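Local coordinates for protein putative ABC transporter subunit, substrate-binding component (Rhodopseudomonas palustris, PDB 4EVS) that binds 4-hydroxybenzoate and probably delivers such lignin-derived benzoate derivatives to an ABC transporter as its solute-binding component, at residues A[23-28]-A[100-105]; A[48-53]-A[69-74]; A[108-111]-A[115-118]; A[130-135]-A[164-169]; A[341-346]-A[352-357]. All blocks are in the same frame, centred on the assembly; numbering follows the deposited sequence. Where two conformers were deposited one is given.

In the fold
The five contacts sample both lobes of a periplasmic binding protein. Contacts 1, 2 and 3 reach the same sheet: contacts 1 and 3 are buried, on neighbouring strands 99-101 and 116-118 respectively, and touch through Ala104 and Arg118, while contact 2 lies at the surface, about 14 Å from contact 1, centre to centre, linked by Lys26 and Tyr49. Contacts 4 and 5, both partly buried, belong to the other lobe and meet where Val133 packs on Leu342. The chemistry follows position: contact 1 joins its segments by apolar packing beside the ligand, contact 3 surrounds a buried guanidinium, contacts 2 and 4 rest on charged side chains, and contact 5 is a backbone-bonded hairpin.

Contact 1 (A[23-28]-A[100-105]); sequences QNFKMG and VVLNAA. With PHB (p-hydroxybenzoic acid), chain I.
A single aromatic ring carries this junction from the helical side: Phe25 meets Leu102 and Asn103 with no hydrogen bond between the segments. In the alpha/beta lobe of this periplasmic binding protein, helix 19-36 thereby packs against the loop leaving strand 99-101. The Phe25 ring is swung beside its own backbone N (chi1 -72°), which points it at that loop. Leu102 approaches in two ways: its CB lies 3.5 Å from CE1 of Phe25, and its CD1 sits over a ring face, 4.3 Å from the centroid and 16° off the normal, a CH-pi contact. At the ring edge, CB of Asn103 is 4.3 Å from CZ of Phe25. Trimming Phe25 to an alanine here would probably open a gap beneath Leu102 and leave CB of Asn103 without its neighbour at the ring edge. That matters because 103-105 line the ligand pocket. Asn103 directs ND2 to the carbonyl O of Tyr80, and the same ND2 stands 3.5 Å from C2 of p-hydroxybenzoic acid, making Phe25 a second-shell residue. Beyond Ala104, the backbone itself grips the carboxylate: Ala105 N donates to O2' of the ligand over 2.9 Å, in an almost straight bond at 169°.

Contact 2 (A[48-53]-A[69-74]); sequences VYRDEV and VKEKVQ. With SO4 (sulfate ion), chain C.
Arg50 and Glu71 each bend at the second torsion, chi2 -71° in the arginine and -74° in the glutamate, and these kinks bring the guanidinium of strand 43-51 to the carboxylate just beyond helix 57-69. They meet as a salt bridge, NH2 of Arg50 lying 3.2 Å from OE2 of Glu71. OE2 reaches the guanidinium at its edge and in its plane, but the two flat groups stand 87° apart, which rules out a coplanar two-pronged pairing and leaves one oxygen making the approach. A sulfate, probably from the crystallisation liquor, takes the fork instead: NH1 of Arg50 donates to its O4 and NH2 to its O2, each over 2.9 Å. NH1 also bonds to the carbonyl O of Tyr49 at 2.8 Å, coming from above the carbonyl plane, while NE pairs with Glu66. Every nitrogen of the guanidinium thus has a partner, and its rotation is fixed. Val48 adds an apolar flank, its CG1 3.9 Å from sulfate O3. A leucine in place of Arg50 would probably leave Glu66 and Glu71 without the cation between them and deprive Tyr49 O of its side-chain donor. The contact spans a beta-alpha-beta crossover, from strand 43-51 through helix 57-69 towards strand 75-78. Because OE2 of Glu71 lies 3.3 Å from sulfate O2, two anionic oxygens share NH2; the positive charge of Arg50 probably makes that closeness tolerable.

Contact 3 (A[108-111]-A[115-118]); sequences SITE and YIVR
Arg118 and Thr110 give up the most surface here, followed by Ile116, and the arginine organises the rest. Its chain leaves with CG opposite the backbone N (chi1 174°) and then turns at chi3 (51°), bringing the guanidinium against the 108-111 segment. Thr110 crosses it at about a right angle, with CG2 3.7 Å from NH2 of Arg118, while CD1 of Ile109 is 3.7 Å from NH1 of Arg118. These methyl contacts are oblique to the guanidinium, whose polar needs are met around them: NH1 donates to the carbonyls of Ala104 and Thr106, NE bonds to His335, and NH2 reaches a water at 2.8 Å. That water, lying in the guanidinium plane, is also 2.9 Å from OG1 of Thr110, bridging the two segments. So many bonds should hold the buried cation in one orientation. Ile116 fills the other end: its CG2 meets CG2 of Thr110 at 4.0 Å, and its CD1 presses to 3.3 Å from the carbonyl O of Ile109. The arginine therefore tethers the loop carrying Ala104, a pocket residue, to strand 116-118, where a loop with a short 3-10 segment leads into the outermost parallel strand of an alpha/beta sheet in a periplasmic binding protein lobe.

Contact 4 (A[130-135]-A[164-169]); sequences AAKVAK and EAEGGS
Glu166 meets Ala131, Lys132 and Lys135 where helix 150-165 ends in a Schellman motif beside helix 123-136, two neighbouring helices of an alpha/beta lobe. Along 164-169, the first contribution is internal: the carbonyl O of Glu164 accepts the N-H of Gly167 at 2.9 Å, one of the bonds that close the last turn. Glu166 follows and carries nearly all the contact. Its chain, extended beyond CG, crosses to the neighbouring helix and slides past Lys135 in the opposite direction. OE2 touches CG of Lys132 at 3.3 Å, the two side chains crossing at about a right angle, and a water donates both to OE2, at a long 3.3 Å, and to the carbonyl O of Lys132. OE1 comes 2.8 Å from Ala131 O; both are acceptors, so the closeness is doubtful unless the carboxyl group is protonated, and it may favour the neutral form. Neither lysine ammonium contacts the carboxylate: NZ of Lys132 stays 4.8 Å from OE2 of Glu166, and NZ of Lys135 is 6.6 Å from OE1 of Glu166. Gly167 comes next, at positive phi (97°), where a side chain would jam against the preceding carbonyl. Gly168 then leads to Ser169, which enters strand 169-176 through backbone bonds to Lys140 and Val142. The return partner is Lys135, bent at chi2 (72°): its NZ donates to the carbonyl O of Glu166 over 3.0 Å, tilted 24° from the carbonyl plane.

Contact 5 (A[341-346]-A[352-357]); sequences YLREVE and LINKEI
Strands 341-346 and 352-357 are joined by five backbone hydrogen bonds, an antiparallel hairpin whose axes run at 147°. Glu344 and Lys355 form one hydrogen-bonded pair, each N donating to the other's O; Glu346 and Ile353 form the next, with Ile353 N to Glu346 O at 2.9 Å. Further along, Ile357 N donates to Leu342 O over 2.8 Å. The polar side chains find most of their partners outside. Arg343 lays its guanidinium over the amide of Asn354, planes 28° apart; its NH2 is 3.5 Å from ND2 of Asn354, but two donors cannot bond, and ND2 is satisfied by Val234 O while NE of Arg343 goes to Ser251. NH1 of Arg343 is linked to OE2 of Glu356 through a water, 2.9 Å from the former and 2.8 Å from the latter. OE1 of Glu356 bonds to His259, and the carboxylate stacks on Tyr341, 13° from its ring plane, with OE2 3.4 Å from CD2 of Tyr341, whose OH bonds to Arg324 O. On the opposite sheet face, Glu346 and Lys355 make a long salt bridge, OE1 to NZ 4.0 Å. Strand 335-348 runs between 250-253 and 351-363; helix 239-242 packs on Val345, Leu352 and Asn354, while Leu342 touches Val133 of helix 123-136.

Contact 1 (A[23-28]-A[100-105])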
# COMPACT_ATOMS: atom_id res chain seq x y z
N GLN A 23 -3.98 11.69 -4.63
CA GLN A 23 -4.12 12.89 -3.83
C GLN A 23 -3.54 12.69 -2.44
O GLN A 23 -2.93 13.59 -1.88
CB GLN A 23 -5.55 13.36 -3.74
CG GLN A 23 -6.09 13.93 -5.03
CD GLN A 23 -5.35 15.13 -5.56
OE1 GLN A 23 -4.85 15.98 -4.79
NE2 GLN A 23 -5.25 15.21 -6.89
N ASN A 24 -3.63 11.47 -1.93
CA ASN A 24 -3.02 11.19 -0.63
C ASN A 24 -1.49 11.25 -0.69
O ASN A 24 -0.85 11.52 0.32
CB ASN A 24 -3.49 9.84 -0.08
CG ASN A 24 -4.61 9.97 0.96
OD1 ASN A 24 -4.33 9.99 2.14
ND2 ASN A 24 -5.88 10.10 0.51
N PHE A 25 -0.88 10.92 -1.83
CA PHE A 25 0.57 11.10 -1.95
C PHE A 25 0.90 12.55 -1.69
O PHE A 25 1.81 12.87 -0.93
CB PHE A 25 1.09 10.73 -3.35
CG PHE A 25 1.12 9.25 -3.70
CD1 PHE A 25 1.07 8.22 -2.76
CD2 PHE A 25 1.24 8.89 -5.04
CE1 PHE A 25 1.16 6.91 -3.18
CE2 PHE A 25 1.34 7.58 -5.45
CZ PHE A 25 1.27 6.59 -4.53
N LYS A 26 0.18 13.44 -2.36
CA LYS A 26 0.38 14.86 -2.19
C LYS A 26 0.11 15.28 -0.74
O LYS A 26 0.84 16.08 -0.18
CB LYS A 26 -0.50 15.65 -3.17
CG LYS A 26 -0.29 17.14 -3.10
CD LYS A 26 -1.16 17.88 -4.10
CE LYS A 26 -0.65 17.77 -5.48
NZ LYS A 26 -1.36 18.75 -6.42
N MSE A 27 -0.95 14.75 -0.14
CA MSE A 27 -1.30 15.09 1.26
C MSE A 27 -0.14 14.74 2.19
O MSE A 27 0.19 15.51 3.10
CB MSE A 27 -2.58 14.36 1.69
CG MSE A 27 -3.85 14.88 1.04
SE MSE A 27 -5.35 13.75 1.18
CE MSE A 27 -5.08 12.86 2.81
N GLY A 28 0.45 13.55 1.99
CA GLY A 28 1.52 13.10 2.84
C GLY A 28 2.80 13.91 2.66
O GLY A 28 3.49 14.22 3.63
N VAL A 100 11.36 5.94 -5.29
CA VAL A 100 10.83 5.60 -3.99
C VAL A 100 9.38 5.19 -4.21
O VAL A 100 8.52 6.03 -4.54
CB VAL A 100 10.90 6.79 -3.01
CG1 VAL A 100 10.45 6.40 -1.64
CG2 VAL A 100 12.31 7.31 -2.94
N VAL A 101 9.08 3.90 -4.07
CA VAL A 101 7.76 3.34 -4.32
C VAL A 101 6.86 3.57 -3.11
O VAL A 101 7.20 3.17 -1.99
CB VAL A 101 7.85 1.85 -4.69
CG1 VAL A 101 6.46 1.25 -4.74
CG2 VAL A 101 8.60 1.64 -6.01
N LEU A 102 5.74 4.25 -3.34
CA LEU A 102 4.82 4.65 -2.27
C LEU A 102 3.53 3.85 -2.22
O LEU A 102 2.66 4.13 -1.40
CB LEU A 102 4.49 6.14 -2.40
CG LEU A 102 5.67 7.15 -2.57
CD1 LEU A 102 5.18 8.61 -2.74
CD2 LEU A 102 6.72 7.01 -1.48
N ASN A 103 3.39 2.88 -3.10
CA ASN A 103 2.29 1.92 -2.97
C ASN A 103 2.59 0.55 -3.57
O ASN A 103 2.62 -0.44 -2.85
CB ASN A 103 0.99 2.45 -3.49
CG ASN A 103 -0.17 1.54 -3.06
OD1 ASN A 103 -0.57 1.58 -1.89
ND2 ASN A 103 -0.67 0.72 -3.98
N ALA A 104 2.79 0.49 -4.89
CA ALA A 104 2.91 -0.75 -5.66
C ALA A 104 3.59 -1.84 -4.81
O ALA A 104 4.73 -1.68 -4.41
CB ALA A 104 3.68 -0.52 -6.93
N ALA A 105 2.86 -2.94 -4.57
CA ALA A 105 3.12 -3.86 -3.48
C ALA A 105 3.59 -5.25 -3.88
O ALA A 105 3.76 -6.10 -3.01
CB ALA A 105 1.85 -3.93 -2.61
C1' PHB I . -0.60 -2.71 -6.71
O1' PHB I . -0.97 -2.64 -7.92
O2' PHB I . 0.53 -3.17 -6.35
C1 PHB I . -1.59 -2.31 -5.66
C2 PHB I . -2.58 -1.41 -5.94
C3 PHB I . -3.51 -1.09 -4.97
C4 PHB I . -3.42 -1.60 -3.67
C5 PHB I . -2.37 -2.47 -3.38
C6 PHB I . -1.48 -2.82 -4.38
O4 PHB I . -4.34 -1.25 -2.74

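Contact 2 (A[48-53]-A[69-74])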
# COMPACT_ATOMS: atom_id res chain seq x y z
N VAL A 48 6.87 17.64 -8.21
CA VAL A 48 5.97 17.85 -9.33
C VAL A 48 5.17 16.56 -9.55
O VAL A 48 5.70 15.46 -9.37
CB VAL A 48 6.73 18.33 -10.58
CG1 VAL A 48 7.58 19.61 -10.30
CG2 VAL A 48 7.57 17.29 -11.12
N TYR A 49 3.89 16.70 -9.88
CA TYR A 49 2.97 15.60 -9.90
C TYR A 49 2.53 15.28 -11.35
O TYR A 49 2.26 16.18 -12.14
CB TYR A 49 1.76 15.91 -9.02
CG TYR A 49 2.12 16.04 -7.56
CD1 TYR A 49 2.14 14.94 -6.72
CD2 TYR A 49 2.53 17.26 -7.05
CE1 TYR A 49 2.50 15.05 -5.39
CE2 TYR A 49 2.92 17.38 -5.71
CZ TYR A 49 2.92 16.25 -4.90
OH TYR A 49 3.30 16.36 -3.59
N ARG A 50 2.42 13.99 -11.62
CA ARG A 50 1.97 13.45 -12.89
C ARG A 50 0.94 12.37 -12.67
O ARG A 50 1.07 11.55 -11.76
CB ARG A 50 3.17 12.93 -13.69
CG ARG A 50 4.24 14.00 -13.98
CD ARG A 50 3.74 15.02 -14.99
NE ARG A 50 4.78 15.99 -15.33
CZ ARG A 50 4.93 17.17 -14.76
NH1 ARG A 50 4.13 17.55 -13.79
NH2 ARG A 50 5.91 17.98 -15.18
N ASP A 51 -0.05 12.32 -13.54
CA ASP A 51 -1.26 11.50 -13.32
C ASP A 51 -1.19 10.12 -13.98
O ASP A 51 -1.27 9.97 -15.20
CB ASP A 51 -2.47 12.30 -13.79
CG ASP A 51 -3.82 11.72 -13.30
OD1 ASP A 51 -3.86 10.71 -12.58
OD2 ASP A 51 -4.85 12.37 -13.63
N GLU A 52 -1.00 9.13 -13.13
CA GLU A 52 -0.96 7.72 -13.46
C GLU A 52 -2.30 7.20 -14.03
O GLU A 52 -2.30 6.33 -14.90
CB GLU A 52 -0.65 6.97 -12.15
CG GLU A 52 -0.33 5.49 -12.27
CD GLU A 52 0.11 4.86 -10.95
OE1 GLU A 52 0.41 5.61 -9.97
OE2 GLU A 52 0.10 3.62 -10.91
N VAL A 53 -3.42 7.73 -13.48
CA VAL A 53 -4.81 7.40 -13.86
C VAL A 53 -5.27 5.95 -13.62
O VAL A 53 -6.27 5.71 -12.92
CB VAL A 53 -5.18 7.82 -15.28
CG1 VAL A 53 -6.68 7.53 -15.50
CG2 VAL A 53 -4.89 9.28 -15.53
N VAL A 69 13.64 13.50 -18.83
CA VAL A 69 14.22 14.26 -19.95
C VAL A 69 13.92 15.77 -19.92
O VAL A 69 14.82 16.60 -20.13
CB VAL A 69 13.74 13.66 -21.31
CG1 VAL A 69 14.19 14.56 -22.47
CG2 VAL A 69 14.23 12.18 -21.43
N LYS A 70 12.68 16.12 -19.63
CA LYS A 70 12.23 17.51 -19.73
C LYS A 70 12.26 18.24 -18.37
O LYS A 70 12.70 19.42 -18.27
CB LYS A 70 10.86 17.56 -20.44
CG LYS A 70 10.93 17.06 -21.90
CD LYS A 70 9.64 17.19 -22.73
CE LYS A 70 9.87 16.64 -24.17
NZ LYS A 70 8.65 16.66 -25.07
N GLU A 71 11.81 17.57 -17.30
CA GLU A 71 11.88 18.14 -15.96
C GLU A 71 13.25 17.99 -15.31
O GLU A 71 13.56 18.73 -14.40
CB GLU A 71 10.82 17.55 -15.04
CG GLU A 71 9.46 17.92 -15.46
CD GLU A 71 9.14 19.37 -15.14
OE1 GLU A 71 9.67 19.92 -14.14
OE2 GLU A 71 8.32 19.93 -15.88
N LYS A 72 14.05 17.05 -15.79
CA LYS A 72 15.37 16.72 -15.23
C LYS A 72 15.30 16.46 -13.72
O LYS A 72 16.07 17.01 -12.93
CB LYS A 72 16.35 17.80 -15.57
CG LYS A 72 16.53 17.99 -17.08
CD LYS A 72 17.61 19.05 -17.39
CE LYS A 72 17.73 19.34 -18.87
NZ LYS A 72 18.90 20.22 -19.17
N VAL A 73 14.33 15.63 -13.32
CA VAL A 73 14.24 15.20 -11.90
C VAL A 73 15.47 14.36 -11.48
O VAL A 73 16.10 13.68 -12.31
CB VAL A 73 12.95 14.37 -11.61
CG1 VAL A 73 11.67 15.19 -11.99
CG2 VAL A 73 13.00 12.98 -12.27
N GLN A 74 15.79 14.45 -10.19
CA GLN A 74 16.78 13.60 -9.55
C GLN A 74 16.18 12.37 -8.90
O GLN A 74 16.89 11.41 -8.69
CB GLN A 74 17.60 14.38 -8.49
CG GLN A 74 18.70 15.24 -9.03
CD GLN A 74 19.69 15.63 -7.94
OE1 GLN A 74 19.83 14.97 -6.94
NE2 GLN A 74 20.41 16.68 -8.18
S SO4 C . 4.66 21.20 -13.22
O1 SO4 C . 3.85 22.05 -14.09
O2 SO4 C . 5.79 20.60 -13.94
O3 SO4 C . 5.22 22.05 -12.18
O4 SO4 C . 3.81 20.16 -12.61

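Contact 3 (A[108-111]-A[115-118])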
# COMPACT_ATOMS: atom_id res chain seq x y z
N SER A 108 8.52 -8.67 -6.04
CA SER A 108 9.63 -8.62 -6.98
C SER A 108 9.98 -7.24 -7.51
O SER A 108 11.01 -7.10 -8.17
CB SER A 108 9.37 -9.55 -8.18
OG SER A 108 8.23 -9.15 -8.89
N ILE A 109 9.15 -6.24 -7.25
CA ILE A 109 9.46 -4.90 -7.79
C ILE A 109 10.85 -4.41 -7.40
O ILE A 109 11.57 -3.83 -8.24
CB ILE A 109 8.41 -3.84 -7.38
CG1 ILE A 109 7.03 -4.17 -8.01
CG2 ILE A 109 8.84 -2.41 -7.73
CD1 ILE A 109 5.86 -3.25 -7.58
N THR A 110 11.23 -4.58 -6.14
CA THR A 110 12.50 -4.04 -5.70
C THR A 110 13.71 -4.70 -6.35
O THR A 110 14.80 -4.10 -6.39
CB THR A 110 12.64 -4.09 -4.16
OG1 THR A 110 12.45 -5.44 -3.75
CG2 THR A 110 11.65 -3.15 -3.47
N GLU A 111 13.54 -5.90 -6.86
CA GLU A 111 14.59 -6.66 -7.51
C GLU A 111 14.90 -6.15 -8.90
O GLU A 111 15.93 -6.53 -9.47
CB GLU A 111 14.20 -8.15 -7.63
CG GLU A 111 14.09 -8.90 -6.30
CD GLU A 111 13.64 -10.36 -6.51
OE1 GLU A 111 12.57 -10.63 -7.15
OE2 GLU A 111 14.37 -11.25 -6.02
N TYR A 115 18.20 0.85 -7.67
CA TYR A 115 17.87 2.21 -7.24
C TYR A 115 16.41 2.36 -6.82
O TYR A 115 15.83 3.41 -7.01
CB TYR A 115 18.23 3.28 -8.29
CG TYR A 115 19.69 3.32 -8.70
CD1 TYR A 115 20.70 2.82 -7.86
CD2 TYR A 115 20.06 3.87 -9.90
CE1 TYR A 115 22.03 2.88 -8.21
CE2 TYR A 115 21.39 3.96 -10.25
CZ TYR A 115 22.38 3.44 -9.41
OH TYR A 115 23.72 3.51 -9.78
N ILE A 116 15.83 1.31 -6.27
CA ILE A 116 14.47 1.35 -5.73
C ILE A 116 14.50 1.17 -4.23
O ILE A 116 15.19 0.27 -3.72
CB ILE A 116 13.56 0.26 -6.35
CG1 ILE A 116 13.42 0.42 -7.86
CG2 ILE A 116 12.18 0.21 -5.61
CD1 ILE A 116 12.76 -0.75 -8.59
N VAL A 117 13.71 1.97 -3.52
CA VAL A 117 13.41 1.72 -2.11
C VAL A 117 11.88 1.87 -1.97
O VAL A 117 11.27 2.70 -2.65
CB VAL A 117 14.18 2.64 -1.14
CG1 VAL A 117 13.89 4.14 -1.41
CG2 VAL A 117 13.94 2.24 0.27
N ARG A 118 11.24 1.01 -1.17
CA ARG A 118 9.80 1.00 -1.02
C ARG A 118 9.38 1.29 0.42
O ARG A 118 9.84 0.61 1.35
CB ARG A 118 9.25 -0.33 -1.48
CG ARG A 118 7.76 -0.50 -1.23
CD ARG A 118 7.12 -1.55 -2.14
NE ARG A 118 7.85 -2.81 -2.14
CZ ARG A 118 7.65 -3.77 -3.04
NH1 ARG A 118 6.75 -3.63 -4.02
NH2 ARG A 118 8.38 -4.85 -3.01
O HOH W 1 10.52 -6.02 -1.62

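Contact 4 (A[130-135]-A[164-169])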
# COMPACT_ATOMS: atom_id res chain seq x y z
N ALA A 130 -2.41 -12.47 7.76
CA ALA A 130 -3.81 -12.75 7.52
C ALA A 130 -4.11 -14.23 7.57
O ALA A 130 -5.13 -14.67 8.14
CB ALA A 130 -4.28 -12.20 6.19
N ALA A 131 -3.23 -15.04 7.00
CA ALA A 131 -3.45 -16.50 6.99
C ALA A 131 -3.26 -17.12 8.40
O ALA A 131 -3.98 -18.06 8.78
CB ALA A 131 -2.55 -17.16 5.98
N LYS A 132 -2.34 -16.57 9.18
CA LYS A 132 -2.18 -16.96 10.59
C LYS A 132 -3.44 -16.64 11.39
O LYS A 132 -3.93 -17.47 12.17
CB LYS A 132 -0.93 -16.29 11.18
CG LYS A 132 0.35 -16.90 10.64
CD LYS A 132 1.60 -16.17 11.13
CE LYS A 132 2.87 -17.05 11.06
NZ LYS A 132 3.15 -17.66 9.72
N VAL A 133 -3.98 -15.44 11.19
CA VAL A 133 -5.17 -15.04 11.93
C VAL A 133 -6.36 -15.85 11.50
O VAL A 133 -7.23 -16.18 12.32
CB VAL A 133 -5.46 -13.56 11.75
CG1 VAL A 133 -6.82 -13.19 12.39
CG2 VAL A 133 -4.31 -12.69 12.35
N ALA A 134 -6.44 -16.15 10.20
CA ALA A 134 -7.57 -16.95 9.71
C ALA A 134 -7.67 -18.24 10.50
O ALA A 134 -8.74 -18.67 10.89
CB ALA A 134 -7.44 -17.23 8.21
N LYS A 135 -6.53 -18.90 10.70
CA LYS A 135 -6.48 -20.11 11.51
C LYS A 135 -6.89 -19.86 12.97
O LYS A 135 -7.71 -20.61 13.54
CB LYS A 135 -5.06 -20.69 11.45
CG LYS A 135 -4.79 -21.88 12.32
CD LYS A 135 -5.47 -23.06 11.76
CE LYS A 135 -5.32 -24.27 12.69
NZ LYS A 135 -6.03 -25.40 12.04
N GLU A 164 -2.59 -23.43 4.36
CA GLU A 164 -2.56 -24.89 4.19
C GLU A 164 -1.57 -25.53 5.16
O GLU A 164 -1.81 -26.62 5.71
CB GLU A 164 -2.28 -25.24 2.72
CG GLU A 164 -3.52 -24.92 1.82
CD GLU A 164 -3.27 -25.09 0.31
OE1 GLU A 164 -2.34 -25.83 -0.07
OE2 GLU A 164 -4.00 -24.46 -0.51
N ALA A 165 -0.48 -24.84 5.44
CA ALA A 165 0.53 -25.36 6.38
C ALA A 165 0.01 -25.45 7.80
O ALA A 165 0.42 -26.34 8.56
CB ALA A 165 1.80 -24.49 6.32
N GLU A 166 -0.94 -24.58 8.13
CA GLU A 166 -1.59 -24.59 9.42
C GLU A 166 -2.76 -25.55 9.48
O GLU A 166 -3.44 -25.63 10.52
CB GLU A 166 -2.13 -23.19 9.72
CG GLU A 166 -1.06 -22.17 9.78
CD GLU A 166 -1.60 -20.80 9.82
OE1 GLU A 166 -2.67 -20.52 9.18
OE2 GLU A 166 -0.94 -19.98 10.49
N GLY A 167 -2.98 -26.29 8.39
CA GLY A 167 -4.03 -27.31 8.36
C GLY A 167 -5.36 -26.90 7.75
O GLY A 167 -6.32 -27.67 7.73
N GLY A 168 -5.45 -25.66 7.29
CA GLY A 168 -6.66 -25.20 6.66
C GLY A 168 -6.80 -25.69 5.24
O GLY A 168 -5.81 -26.08 4.60
N SER A 169 -8.03 -25.59 4.73
CA SER A 169 -8.38 -25.99 3.37
C SER A 169 -8.77 -24.77 2.53
O SER A 169 -9.59 -23.97 2.96
CB SER A 169 -9.58 -26.94 3.43
OG SER A 169 -10.01 -27.32 2.12
O HOH W 2 -1.71 -19.16 13.56

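Contact 5 (A[341-346]-A[352-357])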
# COMPACT_ATOMS: atom_id res chain seq x y z
N TYR A 341 -0.66 -5.19 11.49
CA TYR A 341 -1.69 -5.22 12.51
C TYR A 341 -2.89 -5.97 12.01
O TYR A 341 -3.26 -5.88 10.85
CB TYR A 341 -2.13 -3.79 12.87
CG TYR A 341 -0.98 -2.87 13.31
CD1 TYR A 341 -0.61 -2.76 14.65
CD2 TYR A 341 -0.27 -2.12 12.38
CE1 TYR A 341 0.43 -1.90 15.04
CE2 TYR A 341 0.76 -1.26 12.78
CZ TYR A 341 1.12 -1.16 14.09
OH TYR A 341 2.14 -0.32 14.52
N LEU A 342 -3.52 -6.71 12.91
CA LEU A 342 -4.87 -7.16 12.65
C LEU A 342 -5.82 -6.06 13.10
O LEU A 342 -5.67 -5.50 14.20
CB LEU A 342 -5.21 -8.38 13.48
CG LEU A 342 -6.62 -8.98 13.36
CD1 LEU A 342 -6.93 -9.48 11.95
CD2 LEU A 342 -6.83 -10.10 14.38
N ARG A 343 -6.81 -5.79 12.27
CA ARG A 343 -7.84 -4.82 12.55
C ARG A 343 -9.21 -5.39 12.28
O ARG A 343 -9.41 -6.37 11.53
CB ARG A 343 -7.71 -3.55 11.69
CG ARG A 343 -6.29 -2.94 11.58
CD ARG A 343 -5.48 -3.52 10.39
NE ARG A 343 -6.22 -3.25 9.15
CZ ARG A 343 -6.32 -2.07 8.59
NH1 ARG A 343 -5.52 -1.08 8.97
NH2 ARG A 343 -7.10 -1.92 7.53
N GLU A 344 -10.18 -4.75 12.92
CA GLU A 344 -11.58 -5.06 12.71
C GLU A 344 -12.33 -3.77 12.49
O GLU A 344 -12.07 -2.76 13.19
CB GLU A 344 -12.11 -5.75 13.97
CG GLU A 344 -13.50 -6.23 13.90
CD GLU A 344 -13.95 -6.95 15.16
OE1 GLU A 344 -13.09 -7.34 15.97
OE2 GLU A 344 -15.17 -7.11 15.33
N VAL A 345 -13.22 -3.78 11.50
CA VAL A 345 -14.03 -2.56 11.28
C VAL A 345 -14.99 -2.44 12.49
O VAL A 345 -15.69 -3.41 12.81
CB VAL A 345 -14.84 -2.63 9.97
CG1 VAL A 345 -15.77 -1.41 9.84
CG2 VAL A 345 -13.90 -2.75 8.74
N GLU A 346 -14.98 -1.28 13.17
CA GLU A 346 -15.79 -1.04 14.37
C GLU A 346 -16.16 0.39 14.44
O GLU A 346 -15.53 1.23 13.81
CB GLU A 346 -15.00 -1.42 15.65
CG GLU A 346 -14.48 -2.81 15.70
CD GLU A 346 -13.96 -3.24 17.06
OE1 GLU A 346 -14.23 -2.56 18.08
OE2 GLU A 346 -13.28 -4.31 17.11
N LEU A 352 -16.86 4.99 12.02
CA LEU A 352 -16.23 3.71 11.67
C LEU A 352 -14.74 3.85 11.49
O LEU A 352 -14.27 4.79 10.85
CB LEU A 352 -16.85 3.16 10.38
CG LEU A 352 -18.32 2.73 10.47
CD1 LEU A 352 -18.93 2.58 9.06
CD2 LEU A 352 -18.47 1.46 11.28
N ILE A 353 -14.01 2.94 12.10
CA ILE A 353 -12.57 2.86 12.03
C ILE A 353 -12.10 1.43 11.76
O ILE A 353 -12.89 0.51 11.89
CB ILE A 353 -11.89 3.36 13.33
CG1 ILE A 353 -12.16 2.44 14.54
CG2 ILE A 353 -12.26 4.82 13.61
CD1 ILE A 353 -11.13 2.67 15.68
N ASN A 354 -10.84 1.27 11.36
CA ASN A 354 -10.19 -0.02 11.44
C ASN A 354 -9.46 -0.09 12.76
O ASN A 354 -8.39 0.50 12.92
CB ASN A 354 -9.23 -0.23 10.28
CG ASN A 354 -9.95 -0.46 8.94
OD1 ASN A 354 -10.82 -1.33 8.84
ND2 ASN A 354 -9.66 0.39 7.96
N LYS A 355 -10.09 -0.74 13.73
CA LYS A 355 -9.48 -0.82 15.09
C LYS A 355 -8.38 -1.86 15.15
O LYS A 355 -8.61 -3.04 14.89
CB LYS A 355 -10.52 -1.19 16.14
CG LYS A 355 -10.00 -1.15 17.57
CD LYS A 355 -11.09 -1.49 18.55
CE LYS A 355 -10.59 -1.38 20.01
NZ LYS A 355 -11.58 -1.95 20.97
N GLU A 356 -7.17 -1.44 15.52
CA GLU A 356 -6.06 -2.34 15.64
C GLU A 356 -6.20 -3.17 16.91
O GLU A 356 -6.26 -2.63 18.01
CB GLU A 356 -4.72 -1.58 15.62
CG GLU A 356 -4.43 -0.91 14.28
CD GLU A 356 -3.17 -0.00 14.23
OE1 GLU A 356 -2.72 0.44 15.31
OE2 GLU A 356 -2.66 0.24 13.09
N ILE A 357 -6.29 -4.49 16.73
CA ILE A 357 -6.53 -5.37 17.84
C ILE A 357 -5.42 -6.42 18.09
O ILE A 357 -5.47 -7.14 19.10
CB ILE A 357 -7.92 -6.08 17.69
CG1 ILE A 357 -8.00 -6.95 16.42
CG2 ILE A 357 -9.07 -5.08 17.79
CD1 ILE A 357 -9.28 -7.82 16.36
O HOH W 3 -3.17 -1.05 10.69